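Local coordinates for WGR domain-containing protein (Bacteroides fragilis, PDB 2RA8) that is of unknown function but joins an N-terminal WGR domain to leucine-rich repeats, a build that would suit a binding role, at residues I57-K60 against T61-Y65; D103-L106 against P107-Q111; Q161-L164 against S165-L168; G237-N240 against V241-P244; N317-D321 against E322-E326. All coordinates share one frame; numbering follows the deposited sequence.

Contact 1 of 5, residues I57-K60 against T61-Y65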
loop_
_atom_site.group_PDB
_atom_site.type_symbol
_atom_site.label_atom_id
_atom_site.label_comp_id
_atom_site.label_asym_id
_atom_site.label_seq_id
_atom_site.Cartn_x
_atom_site.Cartn_y
_atom_site.Cartn_z
ATOM N N ILE A 57 -10.695 -2.763 -21.467
ATOM C CA ILE A 57 -10.362 -4.160 -21.721
ATOM C C ILE A 57 -8.858 -4.344 -21.784
ATOM O O ILE A 57 -8.295 -5.157 -21.048
ATOM C CB ILE A 57 -11.038 -4.638 -23.032
ATOM C CG1 ILE A 57 -12.543 -4.772 -22.793
ATOM C CG2 ILE A 57 -10.435 -5.964 -23.509
ATOM C CD1 ILE A 57 -13.352 -5.114 -24.031
ATOM N N ALA A 58 -8.189 -3.569 -22.635
ATOM C CA ALA A 58 -6.734 -3.665 -22.769
ATOM C C ALA A 58 -6.066 -3.569 -21.425
ATOM O O ALA A 58 -5.117 -4.304 -21.128
ATOM C CB ALA A 58 -6.211 -2.557 -23.690
ATOM N N GLU A 59 -6.562 -2.651 -20.602
ATOM C CA GLU A 59 -6.020 -2.432 -19.268
ATOM C C GLU A 59 -6.190 -3.646 -18.371
ATOM O O GLU A 59 -5.278 -4.014 -17.624
ATOM C CB GLU A 59 -6.713 -1.231 -18.630
ATOM C CG GLU A 59 -6.176 -0.832 -17.273
ATOM C CD GLU A 59 -7.025 0.248 -16.627
ATOM O OE1 GLU A 59 -7.448 1.176 -17.347
ATOM O OE2 GLU A 59 -7.262 0.174 -15.402
ATOM N N LYS A 60 -7.362 -4.269 -18.433
ATOM C CA LYS A 60 -7.644 -5.445 -17.612
ATOM C C LYS A 60 -6.777 -6.624 -17.995
ATOM O O LYS A 60 -6.215 -7.296 -17.130
ATOM C CB LYS A 60 -9.130 -5.842 -17.724
ATOM C CG LYS A 60 -10.106 -4.874 -17.025
ATOM C CD LYS A 60 -9.927 -4.910 -15.505
ATOM C CE LYS A 60 -10.601 -3.718 -14.821
ATOM N NZ LYS A 60 -10.187 -3.613 -13.392
ATOM N N THR A 61 -6.650 -6.882 -19.293
ATOM C CA THR A 61 -5.839 -8.010 -19.737
ATOM C C THR A 61 -4.388 -7.778 -19.409
ATOM O O THR A 61 -3.652 -8.724 -19.124
ATOM C CB THR A 61 -5.990 -8.265 -21.258
ATOM O OG1 THR A 61 -5.652 -7.075 -21.985
ATOM C CG2 THR A 61 -7.422 -8.690 -21.592
ATOM N N LYS A 62 -3.964 -6.517 -19.426
ATOM C CA LYS A 62 -2.580 -6.205 -19.116
ATOM C C LYS A 62 -2.339 -6.490 -17.660
ATOM O O LYS A 62 -1.218 -6.803 -17.257
ATOM C CB LYS A 62 -2.255 -4.727 -19.409
ATOM C CG LYS A 62 -0.760 -4.409 -19.317
ATOM C CD LYS A 62 -0.434 -2.937 -19.566
ATOM C CE LYS A 62 -0.811 -2.059 -18.379
ATOM N NZ LYS A 62 -0.335 -0.653 -18.543
ATOM N N LYS A 63 -3.395 -6.395 -16.856
ATOM C CA LYS A 63 -3.269 -6.643 -15.425
ATOM C C LYS A 63 -3.394 -8.101 -15.070
ATOM O O LYS A 63 -3.319 -8.463 -13.898
ATOM C CB LYS A 63 -4.314 -5.843 -14.639
ATOM C CG LYS A 63 -4.100 -4.338 -14.681
ATOM C CD LYS A 63 -5.145 -3.608 -13.850
ATOM C CE LYS A 63 -4.968 -2.098 -13.945
ATOM N NZ LYS A 63 -3.624 -1.659 -13.474
ATOM N N GLY A 64 -3.590 -8.950 -16.072
ATOM C CA GLY A 64 -3.695 -10.376 -15.803
ATOM C C GLY A 64 -5.081 -10.988 -15.911
ATOM O O GLY A 64 -5.235 -12.200 -15.739
ATOM N N TYR A 65 -6.095 -10.169 -16.183
ATOM C CA TYR A 65 -7.449 -10.692 -16.327
ATOM C C TYR A 65 -7.505 -11.550 -17.570
ATOM O O TYR A 65 -6.974 -11.172 -18.616
ATOM C CB TYR A 65 -8.446 -9.545 -16.427
ATOM C CG TYR A 65 -8.888 -9.021 -15.087
ATOM C CD1 TYR A 65 -10.065 -9.472 -14.500
ATOM C CD2 TYR A 65 -8.116 -8.091 -14.395
ATOM C CE1 TYR A 65 -10.470 -9.004 -13.261
ATOM C CE2 TYR A 65 -8.508 -7.621 -13.154
ATOM C CZ TYR A 65 -9.687 -8.082 -12.599
ATOM O OH TYR A 65 -10.083 -7.606 -11.378
#
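Lys60 and Tyr65 lie side by side and point the same way, with the aliphatic part of the lysine laid over one face of the phenol ring. CD of Lys60 makes the touch: it stands 4.0 Å from the centroid of the Tyr65 ring and 22° off the ring normal, a CH-pi contact shifted toward the rim carbons CD2 and CE2. The bend at chi2 of Lys60 (-67°) folds its chain over the ring instead of letting it run straight on from the helix. Backbone bonding fixes the other partner, since Tyr65 N donates to Lys60 O over 3.0 Å. Gly64 leaves helical geometry at a positive phi of 107°; its N-H to Thr61 O, 3.1 Å, together with the Tyr65 N to Lys60 O bond, makes a Schellman motif.

A second pair runs alongside in the same sense. Glu59 and Lys63 meet through carbon, Glu59 OE2 standing 3.5 Å from Lys63 CE, while the charged ends, Glu59 OE2 and Lys63 NZ, are 4.5 Å apart and form no salt bridge. Thr61 turns back on the helix: its OG1 donates to Ala58 O at 2.9 Å. Lys62 N reaches the same Ala58 O at 3.0 Å from the same face of the peptide plane, giving that carbonyl two donors.

The helix 46-62 lies against the antiparallel sheet of the WGR domain. Ile57 packs on Phe5 and Trp16, Lys60 makes a cation-pi contact with Trp16, and Tyr65 OH bonds Lys14, tying the helix end to strands 3-8 and 13-21.

Contact 2 of 5, residues D103-L106 against P107-Q111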
loop_
_atom_site.group_PDB
_atom_site.type_symbol
_atom_site.label_atom_id
_atom_site.label_comp_id
_atom_site.label_asym_id
_atom_site.label_seq_id
_atom_site.Cartn_x
_atom_site.Cartn_y
_atom_site.Cartn_z
ATOM N N ASP A 103 -13.123 -25.239 8.478
ATOM C CA ASP A 103 -13.724 -24.719 7.251
ATOM C C ASP A 103 -14.203 -25.776 6.286
ATOM O O ASP A 103 -13.425 -26.625 5.834
ATOM C CB ASP A 103 -12.739 -23.807 6.532
ATOM C CG ASP A 103 -13.428 -22.824 5.607
ATOM O OD1 ASP A 103 -14.614 -23.047 5.273
ATOM O OD2 ASP A 103 -12.780 -21.831 5.211
ATOM N N LYS A 104 -15.495 -25.716 5.957
ATOM C CA LYS A 104 -16.115 -26.665 5.037
ATOM C C LYS A 104 -15.837 -26.377 3.579
ATOM O O LYS A 104 -16.206 -27.169 2.713
ATOM C CB LYS A 104 -17.632 -26.705 5.248
ATOM C CG LYS A 104 -18.052 -27.037 6.670
ATOM C CD LYS A 104 -19.560 -27.238 6.779
ATOM C CE LYS A 104 -20.332 -25.978 6.415
ATOM N NZ LYS A 104 -21.805 -26.205 6.472
ATOM N N LYS A 105 -15.205 -25.243 3.282
ATOM C CA LYS A 105 -14.884 -24.930 1.894
ATOM C C LYS A 105 -13.454 -25.325 1.622
ATOM O O LYS A 105 -12.967 -25.229 0.495
ATOM C CB LYS A 105 -15.078 -23.436 1.596
ATOM C CG LYS A 105 -14.127 -22.512 2.326
ATOM C CD LYS A 105 -14.086 -21.135 1.671
ATOM C CE LYS A 105 -15.430 -20.420 1.736
ATOM N NZ LYS A 105 -15.393 -19.126 0.998
ATOM N N LEU A 106 -12.781 -25.799 2.663
ATOM C CA LEU A 106 -11.393 -26.222 2.555
ATOM C C LEU A 106 -11.143 -27.171 1.401
ATOM O O LEU A 106 -10.154 -27.020 0.676
ATOM C CB LEU A 106 -10.941 -26.894 3.851
ATOM C CG LEU A 106 -9.447 -27.179 3.986
ATOM C CD1 LEU A 106 -8.650 -25.874 3.948
ATOM C CD2 LEU A 106 -9.198 -27.905 5.292
ATOM N N PRO A 107 -12.030 -28.164 1.198
ATOM C CA PRO A 107 -11.801 -29.097 0.090
ATOM C C PRO A 107 -11.883 -28.469 -1.275
ATOM O O PRO A 107 -11.282 -28.964 -2.229
ATOM C CB PRO A 107 -12.895 -30.154 0.289
ATOM C CG PRO A 107 -13.132 -30.128 1.759
ATOM C CD PRO A 107 -13.135 -28.641 2.050
ATOM N N SER A 108 -12.624 -27.370 -1.382
ATOM C CA SER A 108 -12.789 -26.705 -2.671
ATOM C C SER A 108 -11.713 -25.707 -3.019
ATOM O O SER A 108 -11.638 -25.256 -4.161
ATOM C CB SER A 108 -14.147 -26.001 -2.735
ATOM O OG SER A 108 -14.244 -24.994 -1.741
ATOM N N LEU A 109 -10.874 -25.346 -2.052
ATOM C CA LEU A 109 -9.814 -24.379 -2.324
ATOM C C LEU A 109 -8.633 -24.997 -3.008
ATOM O O LEU A 109 -8.252 -26.125 -2.705
ATOM C CB LEU A 109 -9.323 -23.734 -1.041
ATOM C CG LEU A 109 -10.346 -22.922 -0.250
ATOM C CD1 LEU A 109 -9.667 -22.398 1.005
ATOM C CD2 LEU A 109 -10.890 -21.776 -1.092
ATOM N N LYS A 110 -8.031 -24.248 -3.927
ATOM C CA LYS A 110 -6.867 -24.726 -4.650
ATOM C C LYS A 110 -5.629 -24.068 -4.082
ATOM O O LYS A 110 -4.524 -24.618 -4.171
ATOM C CB LYS A 110 -6.992 -24.391 -6.130
ATOM C CG LYS A 110 -6.357 -25.410 -7.039
ATOM C CD LYS A 110 -7.273 -26.603 -7.241
ATOM C CE LYS A 110 -8.375 -26.275 -8.235
ATOM N NZ LYS A 110 -9.280 -27.435 -8.445
ATOM N N GLN A 111 -5.805 -22.883 -3.497
ATOM C CA GLN A 111 -4.689 -22.158 -2.903
ATOM C C GLN A 111 -5.005 -21.745 -1.502
ATOM O O GLN A 111 -6.147 -21.394 -1.193
ATOM C CB GLN A 111 -4.337 -20.902 -3.722
ATOM C CG GLN A 111 -3.674 -21.207 -5.052
ATOM C CD GLN A 111 -4.664 -21.507 -6.157
ATOM O OE1 GLN A 111 -4.348 -22.222 -7.113
ATOM N NE2 GLN A 111 -5.864 -20.943 -6.048
#
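Pro107 follows Leu106 directly, and the short 3.3 Å between Pro107 CD and Leu106 CB follows from the peptide link that joins them. The same CD also comes within 3.5 Å of Lys104 O, so the proline ring sits against the turn that precedes it. That turn is a type I beta turn from Asp103 to Leu106, and it is braced by an Asx turn in which Lys105 N donates to Asp103 OD1 at 3.0 Å; Asp103 OD2 is taken by a salt bridge to Lys81 and a hydrogen bond to Tyr83.

Ser108 comes next and grips one acceptor with two donors. Its OG reaches Lys105 O at 2.6 Å, in the carbonyl plane and on a lone pair, whereas Ser108 N approaches Lys105 O at 2.9 Å from 53° out of that plane. With chi1 at 62°, the hydroxyl is swung back over its own main chain, where it can meet the same oxygen as the amide.

Leu109 N donates to Leu106 O at 3.3 Å and adds a weak bond to Lys105 O, which closes the overlapping turns. The Leu109 side chain heads back to the first segment, CD2 coming to 4.3 Å from CD of Lys105, and it packs with Leu106 on Phe141 and Tyr83. Beyond the turn, the backbone of Lys110 bonds to Glu79, Glu142 and Gly143, and that of Gln111 to Glu79 and Lys81, which sets them between neighbouring strands. Consecutive turns of this kind form the link from helix 96-102 into strand 111-114, a helix-to-strand connection of the parallel leucine-rich-repeat sheet.

Contact 3 of 5, residues Q161-L164 against S165-L168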
loop_
_atom_site.group_PDB
_atom_site.type_symbol
_atom_site.label_atom_id
_atom_site.label_comp_id
_atom_site.label_asym_id
_atom_site.label_seq_id
_atom_site.Cartn_x
_atom_site.Cartn_y
_atom_site.Cartn_z
ATOM N N GLN A 161 9.751 -19.127 11.708
ATOM C CA GLN A 161 9.397 -20.295 10.917
ATOM C C GLN A 161 9.879 -21.578 11.555
ATOM O O GLN A 161 10.420 -21.567 12.660
ATOM C CB GLN A 161 9.992 -20.156 9.509
ATOM C CG GLN A 161 9.562 -18.877 8.786
ATOM C CD GLN A 161 8.103 -18.897 8.369
ATOM O OE1 GLN A 161 7.270 -19.513 9.027
ATOM N NE2 GLN A 161 7.787 -18.204 7.279
ATOM N N VAL A 162 9.673 -22.693 10.862
ATOM C CA VAL A 162 10.097 -24.002 11.345
ATOM C C VAL A 162 10.502 -24.784 10.125
ATOM O O VAL A 162 10.512 -24.246 9.019
ATOM C CB VAL A 162 8.943 -24.759 12.040
ATOM C CG1 VAL A 162 8.515 -24.030 13.312
ATOM C CG2 VAL A 162 7.770 -24.889 11.089
ATOM N N ASP A 163 10.860 -26.046 10.301
ATOM C CA ASP A 163 11.218 -26.864 9.150
ATOM C C ASP A 163 9.918 -27.136 8.421
ATOM O O ASP A 163 9.022 -27.777 8.963
ATOM C CB ASP A 163 11.854 -28.171 9.616
ATOM C CG ASP A 163 12.069 -29.152 8.486
ATOM O OD1 ASP A 163 12.213 -28.716 7.324
ATOM O OD2 ASP A 163 12.112 -30.364 8.767
ATOM N N LEU A 164 9.782 -26.630 7.200
ATOM C CA LEU A 164 8.545 -26.857 6.455
ATOM C C LEU A 164 8.624 -28.028 5.500
ATOM O O LEU A 164 7.689 -28.277 4.745
ATOM C CB LEU A 164 8.142 -25.600 5.665
ATOM C CG LEU A 164 7.759 -24.319 6.433
ATOM C CD1 LEU A 164 7.259 -23.263 5.431
ATOM C CD2 LEU A 164 6.677 -24.622 7.451
ATOM N N SER A 165 9.729 -28.763 5.511
ATOM C CA SER A 165 9.834 -29.900 4.598
ATOM C C SER A 165 8.703 -30.893 4.795
ATOM O O SER A 165 8.200 -31.472 3.828
ATOM C CB SER A 165 11.175 -30.610 4.759
ATOM O OG SER A 165 11.298 -31.669 3.818
ATOM N N PRO A 166 8.277 -31.119 6.049
ATOM C CA PRO A 166 7.181 -32.077 6.240
ATOM C C PRO A 166 5.860 -31.579 5.701
ATOM O O PRO A 166 5.008 -32.371 5.285
ATOM C CB PRO A 166 7.149 -32.271 7.753
ATOM C CG PRO A 166 8.582 -32.078 8.140
ATOM C CD PRO A 166 8.958 -30.855 7.329
ATOM N N VAL A 167 5.680 -30.260 5.715
ATOM C CA VAL A 167 4.457 -29.647 5.212
ATOM C C VAL A 167 4.430 -29.761 3.711
ATOM O O VAL A 167 3.397 -30.082 3.127
ATOM C CB VAL A 167 4.363 -28.157 5.628
ATOM C CG1 VAL A 167 3.189 -27.486 4.931
ATOM C CG2 VAL A 167 4.190 -28.063 7.141
ATOM N N LEU A 168 5.568 -29.510 3.072
ATOM C CA LEU A 168 5.645 -29.620 1.628
ATOM C C LEU A 168 5.450 -31.075 1.219
ATOM O O LEU A 168 4.893 -31.355 0.157
ATOM C CB LEU A 168 6.999 -29.100 1.116
ATOM C CG LEU A 168 7.313 -27.626 1.458
ATOM C CD1 LEU A 168 8.671 -27.259 0.891
ATOM C CD2 LEU A 168 6.237 -26.697 0.895
#
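The side chain of Asp163 crosses that of Pro166 at about a right angle, OD2 standing 3.5 Å from Pro166 CD. The other oxygen does the polar work: Ser165 N donates to Asp163 OD1 at 3.1 Å, with an N-H...O angle of 162°. This bond comes from well above the carboxylate plane, 62° out of it. CG of Asp163 is trans to its backbone N (chi1 172°), which turns the carboxylate forward along the chain toward the start of helix 165-169.

Leu164 O accepts from the first turn of that helix. Leu168 N meets it at 3.0 Å from Leu164 O, nearly in line with the carbonyl bond, and Val167 N adds a weak second bond to the same oxygen. On the apolar side, Leu164 CD2 comes to 4.3 Å from Val167 CG2, and both side chains lean on Trp146 of strand 143-146. Ser165 OG hydrogen-bonds Lys190 NZ, while Pro166 and Val167 reach helix 125-132.

The chemistry suits a helix start. The amide of Ser165 is satisfied by Asp163 OD1. Pro166, having no N-H, needs no acceptor in the first turn. The negative charge of Asp163 would probably interact favourably with the positive pole of the helix dipole.

Contact 4 of 5, residues G237-N240 against V241-P244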
loop_
_atom_site.group_PDB
_atom_site.type_symbol
_atom_site.label_atom_id
_atom_site.label_comp_id
_atom_site.label_asym_id
_atom_site.label_seq_id
_atom_site.Cartn_x
_atom_site.Cartn_y
_atom_site.Cartn_z
ATOM N N GLY A 237 26.174 -12.464 4.285
ATOM C CA GLY A 237 27.164 -11.640 3.604
ATOM C C GLY A 237 27.890 -12.171 2.375
ATOM O O GLY A 237 28.478 -11.391 1.634
ATOM N N ASP A 238 27.859 -13.478 2.145
ATOM C CA ASP A 238 28.550 -14.044 0.984
ATOM C C ASP A 238 27.605 -14.257 -0.176
ATOM O O ASP A 238 26.777 -15.170 -0.167
ATOM C CB ASP A 238 29.238 -15.365 1.373
ATOM C CG ASP A 238 29.846 -16.088 0.176
ATOM O OD1 ASP A 238 30.384 -15.413 -0.727
ATOM O OD2 ASP A 238 29.797 -17.338 0.144
HETATM N N MSE A 239 27.743 -13.415 -1.196
HETATM C CA MSE A 239 26.892 -13.472 -2.371
HETATM C C MSE A 239 27.198 -14.611 -3.321
HETATM O O MSE A 239 26.374 -14.940 -4.181
HETATM C CB MSE A 239 26.996 -12.154 -3.130
HETATM C CG MSE A 239 26.361 -10.961 -2.415
HETATM SE SE MSE A 239 24.424 -11.069 -2.447
HETATM C CE MSE A 239 24.086 -10.566 -4.289
ATOM N N ASN A 240 28.372 -15.225 -3.179
ATOM C CA ASN A 240 28.760 -16.313 -4.076
ATOM C C ASN A 240 27.929 -17.555 -3.906
ATOM O O ASN A 240 27.972 -18.467 -4.740
ATOM C CB ASN A 240 30.249 -16.655 -3.898
ATOM C CG ASN A 240 31.166 -15.593 -4.491
ATOM O OD1 ASN A 240 30.982 -15.164 -5.630
ATOM N ND2 ASN A 240 32.162 -15.174 -3.724
ATOM N N VAL A 241 27.152 -17.587 -2.831
ATOM C CA VAL A 241 26.299 -18.724 -2.528
ATOM C C VAL A 241 25.226 -18.908 -3.579
ATOM O O VAL A 241 24.831 -20.034 -3.895
ATOM C CB VAL A 241 25.640 -18.536 -1.138
ATOM C CG1 VAL A 241 24.737 -17.319 -1.157
ATOM C CG2 VAL A 241 24.870 -19.779 -0.747
ATOM N N PHE A 242 24.761 -17.799 -4.142
ATOM C CA PHE A 242 23.711 -17.835 -5.151
ATOM C C PHE A 242 24.188 -18.295 -6.521
ATOM O O PHE A 242 23.419 -18.862 -7.302
ATOM C CB PHE A 242 23.077 -16.446 -5.280
ATOM C CG PHE A 242 22.465 -15.937 -4.005
ATOM C CD1 PHE A 242 21.359 -16.569 -3.444
ATOM C CD2 PHE A 242 22.985 -14.821 -3.370
ATOM C CE1 PHE A 242 20.785 -16.088 -2.269
ATOM C CE2 PHE A 242 22.419 -14.339 -2.204
ATOM C CZ PHE A 242 21.316 -14.975 -1.652
ATOM N N ARG A 243 25.469 -18.086 -6.802
ATOM C CA ARG A 243 26.022 -18.429 -8.099
ATOM C C ARG A 243 25.665 -19.791 -8.665
ATOM O O ARG A 243 25.281 -19.891 -9.825
ATOM C CB ARG A 243 27.554 -18.236 -8.084
ATOM C CG ARG A 243 27.993 -16.765 -7.975
ATOM C CD ARG A 243 29.516 -16.592 -8.117
ATOM N NE ARG A 243 29.853 -15.565 -9.105
ATOM C CZ ARG A 243 29.990 -14.269 -8.839
ATOM N NH1 ARG A 243 29.827 -13.819 -7.602
ATOM N NH2 ARG A 243 30.280 -13.417 -9.812
ATOM N N PRO A 244 25.781 -20.865 -7.871
ATOM C CA PRO A 244 25.434 -22.184 -8.423
ATOM C C PRO A 244 24.004 -22.325 -8.921
ATOM O O PRO A 244 23.700 -23.246 -9.686
ATOM C CB PRO A 244 25.742 -23.133 -7.269
ATOM C CG PRO A 244 26.892 -22.454 -6.581
ATOM C CD PRO A 244 26.438 -21.005 -6.560
#
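Met239, here selenomethionine, and Phe242 make a Met-aromatic contact inside a tight turn that opens with an Asx turn and lies in the loop between strands 223-227 and 256-260 of the parallel leucine-rich-repeat sheet. The evidence for an edge approach is direct: SE of Met239 is 5.1 Å from the centroid of the Phe242 ring and 81° off its normal, and its closest ring atom is Phe242 CE2 at 3.8 Å. The bend of the Met239 chain at chi2 carries the selenium to that edge. Val241 CG1 covers a face of the same ring, close to its centre, so Phe242 is met on an edge and a face by residues of its own turn.

The backbone supports this. Asn240 N donates to Asp238 OD1 at 3.2 Å, the Asx turn, and Phe242 N then donates to Met239 O at 3.3 Å. One step on, Arg243 N reaches Asn240 O at 3.3 Å, a bond three residues back that leads into the 3-10 segment beginning at Arg243. Val241 CG1 is pressed to 3.1 Å from Asp238 O.

Around the turn, Phe242 packs on Leu205 and Val210, Met239 on Val268 and Met271 of helix 265-274, and the guanidinium of Arg243 is engaged mainly by a salt bridge to Glu270. Asn240 and Arg243 run alongside one another with amide and guanidinium planes 53° apart, and Arg243 NH1 gives Asn240 OD1 a weak, bent hydrogen bond of 2.7 Å with an angle of 122°.

Contact 5 of 5, residues N317-D321 against E322-E326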
loop_
_atom_site.group_PDB
_atom_site.type_symbol
_atom_site.label_atom_id
_atom_site.label_comp_id
_atom_site.label_asym_id
_atom_site.label_seq_id
_atom_site.Cartn_x
_atom_site.Cartn_y
_atom_site.Cartn_z
ATOM N N ASN A 317 15.037 0.897 -7.522
ATOM C CA ASN A 317 16.448 0.955 -7.882
ATOM C C ASN A 317 17.061 2.290 -7.524
ATOM O O ASN A 317 16.422 3.143 -6.909
ATOM C CB ASN A 317 16.584 0.744 -9.391
ATOM C CG ASN A 317 15.869 1.824 -10.192
ATOM O OD1 ASN A 317 16.237 2.998 -10.137
ATOM N ND2 ASN A 317 14.836 1.433 -10.932
ATOM N N TYR A 318 18.313 2.476 -7.923
ATOM C CA TYR A 318 19.026 3.718 -7.663
ATOM C C TYR A 318 19.676 4.189 -8.947
ATOM O O TYR A 318 20.821 4.632 -8.947
ATOM C CB TYR A 318 20.088 3.513 -6.567
ATOM C CG TYR A 318 19.567 3.588 -5.146
ATOM C CD1 TYR A 318 19.516 4.807 -4.464
ATOM C CD2 TYR A 318 19.134 2.444 -4.477
ATOM C CE1 TYR A 318 19.046 4.879 -3.146
ATOM C CE2 TYR A 318 18.664 2.507 -3.162
ATOM C CZ TYR A 318 18.625 3.724 -2.507
ATOM O OH TYR A 318 18.175 3.778 -1.211
ATOM N N LEU A 319 18.940 4.077 -10.050
ATOM C CA LEU A 319 19.425 4.511 -11.354
ATOM C C LEU A 319 19.188 5.998 -11.515
ATOM O O LEU A 319 18.267 6.556 -10.914
ATOM C CB LEU A 319 18.683 3.785 -12.477
ATOM C CG LEU A 319 18.775 2.256 -12.548
ATOM C CD1 LEU A 319 17.982 1.770 -13.747
ATOM C CD2 LEU A 319 20.233 1.820 -12.653
ATOM N N SER A 320 20.015 6.650 -12.325
ATOM C CA SER A 320 19.864 8.082 -12.574
ATOM C C SER A 320 18.880 8.221 -13.708
ATOM O O SER A 320 18.663 7.265 -14.461
ATOM C CB SER A 320 21.210 8.697 -12.977
ATOM O OG SER A 320 21.674 8.163 -14.204
ATOM N N ASP A 321 18.260 9.390 -13.856
ATOM C CA ASP A 321 17.312 9.536 -14.950
ATOM C C ASP A 321 17.979 9.388 -16.293
ATOM O O ASP A 321 17.376 8.882 -17.236
ATOM C CB ASP A 321 16.560 10.876 -14.890
ATOM C CG ASP A 321 17.405 12.010 -14.360
ATOM O OD1 ASP A 321 18.619 12.055 -14.654
ATOM O OD2 ASP A 321 16.839 12.875 -13.657
ATOM N N GLU A 322 19.232 9.808 -16.393
ATOM C CA GLU A 322 19.946 9.701 -17.658
ATOM C C GLU A 322 20.147 8.250 -18.038
ATOM O O GLU A 322 20.024 7.887 -19.213
ATOM C CB GLU A 322 21.290 10.423 -17.562
ATOM C CG GLU A 322 21.151 11.853 -17.041
ATOM C CD GLU A 322 22.434 12.657 -17.147
ATOM O OE1 GLU A 322 23.478 12.189 -16.642
ATOM O OE2 GLU A 322 22.395 13.761 -17.732
HETATM N N MSE A 323 20.444 7.408 -17.049
HETATM C CA MSE A 323 20.645 5.977 -17.293
HETATM C C MSE A 323 19.335 5.308 -17.649
HETATM O O MSE A 323 19.287 4.422 -18.516
HETATM C CB MSE A 323 21.257 5.299 -16.057
HETATM C CG MSE A 323 21.364 3.780 -16.169
HETATM SE SE MSE A 323 22.365 3.170 -17.723
HETATM C CE MSE A 323 24.150 3.351 -16.996
ATOM N N LYS A 324 18.257 5.722 -16.986
ATOM C CA LYS A 324 16.945 5.162 -17.275
ATOM C C LYS A 324 16.523 5.513 -18.686
ATOM O O LYS A 324 15.902 4.697 -19.370
ATOM C CB LYS A 324 15.901 5.652 -16.252
ATOM C CG LYS A 324 16.022 4.974 -14.880
ATOM C CD LYS A 324 14.942 5.438 -13.898
ATOM C CE LYS A 324 15.218 6.853 -13.405
ATOM N NZ LYS A 324 14.149 7.359 -12.496
ATOM N N LYS A 325 16.872 6.713 -19.150
ATOM C CA LYS A 325 16.533 7.114 -20.516
ATOM C C LYS A 325 17.280 6.219 -21.478
ATOM O O LYS A 325 16.710 5.713 -22.442
ATOM C CB LYS A 325 16.956 8.561 -20.794
ATOM C CG LYS A 325 16.336 9.616 -19.897
ATOM C CD LYS A 325 14.866 9.856 -20.197
ATOM C CE LYS A 325 14.322 10.981 -19.318
ATOM N NZ LYS A 325 12.915 11.344 -19.638
ATOM N N GLU A 326 18.570 6.025 -21.209
ATOM C CA GLU A 326 19.427 5.194 -22.054
ATOM C C GLU A 326 18.913 3.787 -22.111
ATOM O O GLU A 326 18.806 3.196 -23.185
ATOM C CB GLU A 326 20.857 5.172 -21.518
ATOM C CG GLU A 326 21.903 4.906 -22.594
ATOM C CD GLU A 326 23.318 4.856 -22.046
ATOM O OE1 GLU A 326 23.624 5.637 -21.121
ATOM O OE2 GLU A 326 24.127 4.047 -22.548
#
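Ser320 and Met323 form the tight part of the contact: Met323 N donates to Ser320 OG at 3.2 Å, and Met323 CB rests 3.4 Å from that oxygen. With chi1 at 64°, the hydroxyl is turned toward the incoming amide, and OG also bonds Asp293 of helix 293-300. Lys324 N donates to Ser320 O at 3.0 Å, in the carbonyl plane. Next to these polar bonds, Leu319 CB meets Lys324 CG at 3.8 Å and Leu319 CD2 lies 4.2 Å from CG of the selenomethionine Met323, whose side chain goes on to Leu300. Ahead of the cap, Asn317 OD1 accepts from Leu319 N at 2.9 Å, an Asx turn.

Glu322 is the loose part: it is exposed, and its carboxylate stays away from that of Asp321, with 5.2 Å between Glu322 OE2 and Asp321 OD1. Lys325 is held by its backbone, its N donating to Asp321 O at 2.9 Å. Asp321, Lys324 and Lys325 meet the second subunit, where Asp321 OD2 of that chain accepts from Asp321 N and Tyr343 of that chain packs on Lys325. The whole is a serine N-cap with a hydrophobic contact behind it, opening helix 321-330 at the dimer interface.

The five contacts come in series along the chain, each closing before the next opens, and none touches another. Contact 1 belongs to the WGR domain, on the helix beside its antiparallel sheet; contacts 2 to 5 follow one ten-stranded parallel sheet whose strands are ordered as in the sequence. Contact 2 leads into strand 111-114, while contacts 3, 4 and 5 lie in later links between strands; from contact 2 to 3, 3 to 4 and 4 to 5 the centres are about 21, 24 and 27 Å apart. Contacts 2 and 5, near the two ends of the series, are about 46 Å apart between centres. Of these five sites, only contact 5, near the C-terminal end of the sheet, borders the second subunit.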